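Local coordinates for uncharacterized protein (Acinetobacter baumannii, PDB 4PAR), which recognises 5-hydroxymethylcytosine in DNA and cuts the DNA, pairing a VSR-endonuclease-like nuclease domain with an SRA-like domain, at residues L17-N22 against V45-V50; E75-L80 against K127-Q132; F121-F126 against H140-K145. The protein carries 3 engineered substitutions. All coordinates share one frame; numbering follows the deposited sequence.

Contact 1 of 3, residues L17-N22 against V45-V50; sequences LGRTKN and VTQQFV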
# COMPACT_ATOMS: atom_id res chain seq x y z
N LEU F 17 4.91 20.76 6.69
CA LEU F 17 5.63 21.43 5.61
C LEU F 17 6.31 20.42 4.70
O LEU F 17 7.01 20.78 3.74
CB LEU F 17 6.65 22.42 6.18
CG LEU F 17 6.03 23.49 7.07
CD1 LEU F 17 7.08 24.40 7.67
CD2 LEU F 17 5.02 24.31 6.30
N GLY F 18 6.11 19.14 5.00
CA GLY F 18 6.70 18.07 4.23
C GLY F 18 5.73 17.27 3.38
O GLY F 18 6.07 16.19 2.91
N ARG F 19 4.53 17.79 3.18
CA ARG F 19 3.52 17.07 2.40
C ARG F 19 3.89 17.10 0.93
O ARG F 19 4.52 18.05 0.46
CB ARG F 19 2.13 17.68 2.58
CG ARG F 19 1.51 17.50 3.94
CD ARG F 19 0.10 18.04 3.93
NE ARG F 19 -0.39 18.38 5.26
CZ ARG F 19 -0.95 17.51 6.08
NH1 ARG F 19 -1.07 16.24 5.71
NH2 ARG F 19 -1.38 17.90 7.28
N THR F 20 3.48 16.07 0.20
CA THR F 20 3.66 16.06 -1.25
C THR F 20 2.83 17.21 -1.85
O THR F 20 1.64 17.34 -1.60
CB THR F 20 3.26 14.69 -1.87
OG1 THR F 20 3.23 14.80 -3.29
CG2 THR F 20 1.91 14.23 -1.36
N LYS F 21 3.50 18.05 -2.64
CA LYS F 21 2.93 19.32 -3.11
C LYS F 21 1.76 19.14 -4.07
O LYS F 21 1.83 18.36 -5.02
CB LYS F 21 4.01 20.16 -3.79
CG LYS F 21 5.06 20.71 -2.85
CD LYS F 21 6.28 21.22 -3.62
CE LYS F 21 5.89 22.27 -4.64
NZ LYS F 21 5.25 23.47 -4.02
N ASN F 22 0.68 19.86 -3.81
CA ASN F 22 -0.44 19.93 -4.75
C ASN F 22 -0.16 20.95 -5.85
O ASN F 22 -0.44 20.70 -7.02
CB ASN F 22 -1.72 20.28 -4.01
CG ASN F 22 -2.17 19.18 -3.10
OD1 ASN F 22 -1.98 18.00 -3.39
ND2 ASN F 22 -2.78 19.55 -1.97
N VAL F 45 -2.25 24.29 9.79
CA VAL F 45 -2.47 23.04 9.05
C VAL F 45 -2.27 23.30 7.56
O VAL F 45 -2.75 24.30 7.03
CB VAL F 45 -3.89 22.47 9.29
CG1 VAL F 45 -4.01 21.07 8.69
CG2 VAL F 45 -4.22 22.44 10.77
N THR F 46 -1.56 22.40 6.88
CA THR F 46 -1.41 22.50 5.43
C THR F 46 -2.32 21.52 4.71
O THR F 46 -2.54 20.40 5.18
CB THR F 46 0.03 22.25 4.97
OG1 THR F 46 0.47 20.97 5.45
CG2 THR F 46 0.97 23.34 5.47
N GLN F 47 -2.84 21.94 3.56
CA GLN F 47 -3.72 21.11 2.75
C GLN F 47 -4.96 20.71 3.53
O GLN F 47 -5.36 19.54 3.53
CB GLN F 47 -2.97 19.88 2.24
CG GLN F 47 -1.75 20.23 1.45
CD GLN F 47 -1.10 19.02 0.82
OE1 GLN F 47 -1.61 17.91 0.94
NE2 GLN F 47 0.02 19.24 0.15
N GLN F 48 -5.57 21.69 4.18
CA GLN F 48 -6.77 21.45 4.96
C GLN F 48 -7.95 21.29 4.04
O GLN F 48 -8.24 22.18 3.24
CB GLN F 48 -7.02 22.60 5.94
CG GLN F 48 -8.34 22.51 6.67
CD GLN F 48 -8.43 21.30 7.57
OE1 GLN F 48 -7.60 21.11 8.46
NE2 GLN F 48 -9.44 20.47 7.35
N PHE F 49 -8.63 20.14 4.14
CA PHE F 49 -9.85 19.89 3.39
C PHE F 49 -11.00 20.76 3.89
O PHE F 49 -11.24 20.83 5.10
CB PHE F 49 -10.25 18.42 3.46
CG PHE F 49 -9.38 17.51 2.67
CD1 PHE F 49 -9.55 17.38 1.30
CD2 PHE F 49 -8.39 16.76 3.29
CE1 PHE F 49 -8.76 16.53 0.56
CE2 PHE F 49 -7.59 15.90 2.55
CZ PHE F 49 -7.78 15.79 1.19
N VAL F 50 -11.72 21.41 2.98
CA VAL F 50 -12.88 22.21 3.35
C VAL F 50 -14.10 21.88 2.50
O VAL F 50 -13.97 21.31 1.42
CB VAL F 50 -12.59 23.71 3.23
CG1 VAL F 50 -11.41 24.08 4.09
CG2 VAL F 50 -12.33 24.07 1.78
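Thr46 OG1 has two partners: Arg19 NE donates to it at 2.7 Å, and it is hydrogen-bonded to the backbone oxygen of Gln16, at the end of helix 7-16. The hydroxyl sits in the plane of the Arg19 guanidinium, at its edge, where the NE-H points, and the N-H...O angle is 151°. A Thr46 chi1 of 56°, which sets OG1 between its own N and carbonyl carbon, turns the oxygen to the arginine and leaves CG2 to meet Leu17 CD2 at 4.2 Å. The other guanidinium nitrogens are held as well, NH2 by Gln16 OE1 and NH1 by the backbone oxygen of Asn278, in the SRA part of the chain.

Gln47 runs the opposite way alongside Arg19, its OE1 3.4 Å from Arg19 CD. Extended beyond CG, it carries its amide to the 17-22 loop, where Gln47 NE2 donates to Thr20 O at 3.0 Å, with a weak bond to Glu26 as well; Thr20 O lies in the amide plane, but the nitrogen sits above the carbonyl plane. Asn22 comes to the same amide from the opposite direction, with Asn22 ND2 3.3 Å from Gln47 CD and the two amide planes 31° apart. Gln47 and Gln48 both face Thr60 in a G1 beta bulge, where the chain turns its corner. Since Thr20 packs on a DNA phosphate, these polar bonds probably fix the loop beside the DNA, while Arg19, bonded to both Thr46 and Asn278, probably helps join the nuclease part to the SRA-like part.

Contact 2 of 3, residues E75-L80 against K127-Q132; sequences EGHHFL and KNQEGQ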
# COMPACT_ATOMS: atom_id res chain seq x y z
N GLU F 75 -2.42 29.93 -8.72
CA GLU F 75 -1.82 29.75 -10.00
C GLU F 75 -2.94 29.55 -10.98
O GLU F 75 -2.99 30.15 -12.03
CB GLU F 75 -0.97 28.51 -9.99
CG GLU F 75 -0.24 28.29 -8.69
CD GLU F 75 0.63 27.07 -8.75
OE1 GLU F 75 0.55 26.34 -9.74
OE2 GLU F 75 1.39 26.83 -7.81
N GLY F 76 -3.87 28.68 -10.62
CA GLY F 76 -5.02 28.49 -11.46
C GLY F 76 -4.69 27.98 -12.84
O GLY F 76 -4.10 28.68 -13.62
N HIS F 77 -5.05 26.76 -13.15
CA HIS F 77 -5.01 26.31 -14.51
C HIS F 77 -3.94 25.35 -14.91
O HIS F 77 -4.15 24.58 -15.84
CB HIS F 77 -4.99 27.50 -15.45
CG HIS F 77 -6.37 28.00 -15.82
ND1 HIS F 77 -7.39 27.18 -16.08
CD2 HIS F 77 -6.85 29.30 -15.98
CE1 HIS F 77 -8.48 27.91 -16.38
NE2 HIS F 77 -8.15 29.20 -16.32
N HIS F 78 -2.79 25.35 -14.26
CA HIS F 78 -1.76 24.46 -14.72
C HIS F 78 -1.53 23.32 -13.79
O HIS F 78 -1.12 22.22 -14.20
CB HIS F 78 -0.48 25.22 -14.90
CG HIS F 78 -0.68 26.61 -15.43
ND1 HIS F 78 -0.33 26.96 -16.67
CD2 HIS F 78 -1.20 27.74 -14.84
CE1 HIS F 78 -0.61 28.25 -16.86
NE2 HIS F 78 -1.15 28.73 -15.74
N PHE F 79 -1.86 23.59 -12.54
CA PHE F 79 -1.80 22.67 -11.43
C PHE F 79 -0.96 21.46 -11.60
O PHE F 79 -1.22 20.43 -11.02
CB PHE F 79 -3.19 22.26 -10.96
CG PHE F 79 -4.20 22.20 -12.04
CD1 PHE F 79 -5.03 23.26 -12.27
CD2 PHE F 79 -4.34 21.08 -12.80
CE1 PHE F 79 -5.97 23.22 -13.26
CE2 PHE F 79 -5.28 21.02 -13.79
CZ PHE F 79 -6.10 22.10 -14.02
N LEU F 80 0.09 21.59 -12.36
CA LEU F 80 1.16 20.66 -12.22
C LEU F 80 0.61 19.26 -12.23
O LEU F 80 0.30 18.71 -11.20
CB LEU F 80 1.79 20.91 -10.86
CG LEU F 80 2.91 19.98 -10.49
CD1 LEU F 80 2.96 19.90 -8.98
CD2 LEU F 80 2.59 18.63 -11.10
N LYS F 127 2.32 37.01 -13.08
CA LYS F 127 2.04 38.34 -13.60
C LYS F 127 1.19 38.20 -14.87
O LYS F 127 0.01 38.54 -14.87
CB LYS F 127 3.33 39.12 -13.88
CG LYS F 127 4.46 38.33 -14.55
CD LYS F 127 5.53 39.26 -15.11
CE LYS F 127 6.55 38.50 -15.95
NZ LYS F 127 7.52 39.43 -16.60
N ASN F 128 1.79 37.68 -15.93
CA ASN F 128 1.05 37.39 -17.14
C ASN F 128 0.76 35.90 -17.17
O ASN F 128 1.65 35.09 -17.42
CB ASN F 128 1.84 37.79 -18.39
CG ASN F 128 2.17 39.27 -18.43
OD1 ASN F 128 3.25 39.69 -18.01
ND2 ASN F 128 1.24 40.07 -18.95
N GLN F 129 -0.50 35.55 -16.94
CA GLN F 129 -0.92 34.16 -16.98
C GLN F 129 -1.73 33.94 -18.26
O GLN F 129 -2.53 34.80 -18.63
CB GLN F 129 -1.72 33.80 -15.73
CG GLN F 129 -2.91 32.90 -15.98
CD GLN F 129 -2.98 31.77 -14.97
OE1 GLN F 129 -1.96 31.32 -14.47
NE2 GLN F 129 -4.20 31.32 -14.67
N GLU F 130 -1.53 32.82 -18.94
CA GLU F 130 -0.68 31.71 -18.51
C GLU F 130 0.82 31.97 -18.69
O GLU F 130 1.22 33.04 -19.16
CB GLU F 130 -1.08 30.44 -19.26
CG GLU F 130 -1.35 30.63 -20.75
CD GLU F 130 -2.77 31.10 -21.04
OE1 GLU F 130 -3.62 31.04 -20.13
OE2 GLU F 130 -3.04 31.52 -22.19
N GLY F 131 1.65 30.97 -18.38
CA GLY F 131 3.09 31.15 -18.38
C GLY F 131 3.69 31.97 -17.25
O GLY F 131 3.60 31.60 -16.07
N GLN F 132 4.32 33.08 -17.62
CA GLN F 132 5.32 33.80 -16.82
C GLN F 132 5.01 34.00 -15.34
O GLN F 132 3.91 34.39 -14.97
CB GLN F 132 5.55 35.19 -17.43
CG GLN F 132 5.96 35.19 -18.88
CD GLN F 132 7.46 35.16 -19.05
OE1 GLN F 132 8.20 34.96 -18.08
NE2 GLN F 132 7.93 35.35 -20.27
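The Gln129 chain, bent at chi2 (134°), brings its amide against the backbone that follows strand 69-74, and His78, its CG anti to its carbonyl carbon (chi1 -37°), swings its ring to the same amide. Gln129 NE2 donates to Gly76 O at 2.8 Å, tilted from both the amide and the carbonyl planes, and weakly to Glu75 O at 3.1 Å. On the oxygen end, His78 NE2 donates to Gln129 OE1 at 3.0 Å. That oxygen lies in the plane of the imidazole, at its edge, but the donor stands well above the Gln129 carbonyl plane, not on a lone pair; ring and amide planes are 70° apart.

His77 offers a ring edge too: His77 CD2 is 3.6 Å from Gln129 NE2, and its ring meets Tyr87 edge-to-face. The Glu130 and His78 side chains cross at about a right angle, with Glu130 CB at the edge of the ring, by CE1. Glu75 sends its carboxylate away from this meeting, OE2 accepting from the backbone N of Tyr25.

As modelled, one glutamine amide probably uses both ends, donating to Gly76 O, weakly to Glu75 O, and accepting from His78. It joins the loop after strand 69-74 to the loop before helix 136-159 mainly by polar contacts.

Contact 3 of 3, residues F121-F126 against H140-K145; sequences FRVNVF and HQQIDK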
# COMPACT_ATOMS: atom_id res chain seq x y z
N PHE F 121 -7.15 34.50 2.32
CA PHE F 121 -6.21 35.38 1.66
C PHE F 121 -5.57 34.65 0.49
O PHE F 121 -5.29 33.45 0.58
CB PHE F 121 -5.14 35.86 2.63
CG PHE F 121 -5.65 36.77 3.69
CD1 PHE F 121 -5.93 38.10 3.40
CD2 PHE F 121 -5.86 36.31 4.98
CE1 PHE F 121 -6.40 38.95 4.38
CE2 PHE F 121 -6.33 37.16 5.96
CZ PHE F 121 -6.60 38.48 5.66
N ARG F 122 -5.35 35.36 -0.60
CA ARG F 122 -4.79 34.72 -1.77
C ARG F 122 -3.41 35.25 -2.10
O ARG F 122 -3.06 36.38 -1.76
CB ARG F 122 -5.72 34.89 -2.97
CG ARG F 122 -6.87 33.92 -2.93
CD ARG F 122 -7.84 34.09 -4.08
NE ARG F 122 -9.05 33.33 -3.80
CZ ARG F 122 -10.09 33.81 -3.12
NH1 ARG F 122 -10.08 35.06 -2.68
NH2 ARG F 122 -11.15 33.04 -2.90
N VAL F 123 -2.60 34.41 -2.74
CA VAL F 123 -1.32 34.87 -3.25
C VAL F 123 -1.21 34.61 -4.75
O VAL F 123 -1.24 33.47 -5.18
CB VAL F 123 -0.16 34.21 -2.52
CG1 VAL F 123 1.16 34.83 -2.97
CG2 VAL F 123 -0.34 34.34 -1.02
N ASN F 124 -1.10 35.68 -5.53
CA ASN F 124 -1.05 35.56 -6.98
C ASN F 124 0.38 35.50 -7.47
O ASN F 124 1.13 36.48 -7.39
CB ASN F 124 -1.77 36.73 -7.64
CG ASN F 124 -3.18 36.90 -7.13
OD1 ASN F 124 -3.42 37.67 -6.21
ND2 ASN F 124 -4.11 36.15 -7.71
N VAL F 125 0.76 34.34 -8.00
CA VAL F 125 2.15 34.06 -8.33
C VAL F 125 2.50 34.30 -9.79
O VAL F 125 3.65 34.15 -10.19
CB VAL F 125 2.48 32.62 -7.98
CG1 VAL F 125 2.24 32.38 -6.50
CG2 VAL F 125 1.65 31.68 -8.82
N PHE F 126 1.51 34.68 -10.60
CA PHE F 126 1.76 34.90 -12.02
C PHE F 126 1.38 36.31 -12.44
O PHE F 126 0.26 36.76 -12.20
CB PHE F 126 1.01 33.88 -12.87
CG PHE F 126 1.47 32.47 -12.66
CD1 PHE F 126 2.80 32.19 -12.41
CD2 PHE F 126 0.57 31.42 -12.70
CE1 PHE F 126 3.22 30.89 -12.22
CE2 PHE F 126 0.98 30.12 -12.51
CZ PHE F 126 2.31 29.85 -12.27
N HIS F 140 6.70 38.44 -2.19
CA HIS F 140 7.12 38.73 -0.82
C HIS F 140 6.24 39.80 -0.17
O HIS F 140 5.92 39.69 1.01
CB HIS F 140 8.58 39.18 -0.80
CG HIS F 140 9.55 38.08 -1.09
ND1 HIS F 140 10.91 38.30 -1.18
CD2 HIS F 140 9.36 36.76 -1.32
CE1 HIS F 140 11.51 37.16 -1.45
NE2 HIS F 140 10.60 36.21 -1.54
N GLN F 141 5.86 40.82 -0.93
CA GLN F 141 4.99 41.87 -0.40
C GLN F 141 3.63 41.30 -0.00
O GLN F 141 3.16 41.52 1.13
CB GLN F 141 4.82 43.00 -1.43
CG GLN F 141 6.06 43.88 -1.58
CD GLN F 141 5.99 44.81 -2.78
OE1 GLN F 141 5.05 44.75 -3.57
NE2 GLN F 141 6.99 45.67 -2.92
N GLN F 142 3.00 40.57 -0.92
CA GLN F 142 1.75 39.86 -0.63
C GLN F 142 1.84 39.02 0.66
O GLN F 142 0.95 39.05 1.53
CB GLN F 142 1.37 38.96 -1.81
CG GLN F 142 1.25 39.69 -3.16
CD GLN F 142 0.76 38.78 -4.28
OE1 GLN F 142 -0.18 38.01 -4.11
NE2 GLN F 142 1.41 38.87 -5.44
N ILE F 143 2.93 38.28 0.79
CA ILE F 143 3.11 37.45 1.97
C ILE F 143 3.26 38.31 3.23
O ILE F 143 2.72 37.98 4.28
CB ILE F 143 4.31 36.52 1.81
CG1 ILE F 143 3.96 35.43 0.80
CG2 ILE F 143 4.71 35.92 3.15
CD1 ILE F 143 5.16 34.70 0.24
N ASP F 144 3.98 39.43 3.11
CA ASP F 144 4.20 40.32 4.25
C ASP F 144 2.88 40.87 4.78
O ASP F 144 2.63 40.85 5.99
CB ASP F 144 5.14 41.46 3.87
CG ASP F 144 6.58 41.01 3.69
OD1 ASP F 144 6.92 39.90 4.13
OD2 ASP F 144 7.37 41.78 3.11
N LYS F 145 2.03 41.35 3.87
CA LYS F 145 0.74 41.87 4.29
C LYS F 145 -0.10 40.75 4.92
O LYS F 145 -0.77 40.97 5.93
CB LYS F 145 -0.01 42.55 3.12
CG LYS F 145 -0.40 41.62 1.98
CD LYS F 145 -1.22 42.31 0.90
CE LYS F 145 -1.48 41.36 -0.27
NZ LYS F 145 -1.81 39.96 0.16
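The Gln142 amide meets the backbone of Asn124 with both of its polar atoms, Asn124 N in the plane of its carbonyl and Asn124 O tilted from the amide plane. Asn124 N donates to Gln142 OE1 at 2.9 Å, on a lone pair; Gln142 NE2 returns a bond to Asn124 O at 3.1 Å. The Asn124 amide is turned 35° from that of Gln142. Farther along, Val125 CG2 lies over the centre of one face of the Phe126 ring, 3.7 Å above its plane. Val123 CG1, one residue before Asn124 on the strand, is 3.6 Å from Gln142 OE1.

With chi2 at -175° the Gln142 chain is stretched out from helix to strand, and NE2 has a second partner one helical turn back, Asn138 OD1. Lys145 NZ is bonded to Gln142 O on its own helix. Helix 140-145 runs nearly antiparallel to strand 121-124, the axes 8.6 Å apart at 169°. Val123 also packs on Val29 of helix 26-37 and on Ile146, and its backbone is bonded to strand 69-74.

Strand 119-124 is an outermost strand of the nuclease sheet within this chain, and the glutamine does there what a neighbouring strand would: it pairs both the N-H and the C=O of Asn124, fastening helix 136-159 to the sheet edge.

In the fold
All three contacts lie in the PvuRts1I-like nuclease region, a member of the PDDEXK clan. Contact 1 closes along the chain before the others open, whereas contacts 2 and 3 interlock, their segments alternating. Contacts 1 and 3 reach the same five-stranded sheet, through strands 45-51 and 119-124, with their centres about 18 Å apart. Contact 2 sits at the loops following strands 69-74 and 119-124, its centre about 15 Å from that of contact 3 and about 20 Å from that of contact 1. Phe126 bridges contacts 2 and 3, its CE2 3.6 Å from Glu75 CB. Contact 1 comes closest to the DNA, so the set runs from the DNA-facing loop to the sheet's far edge.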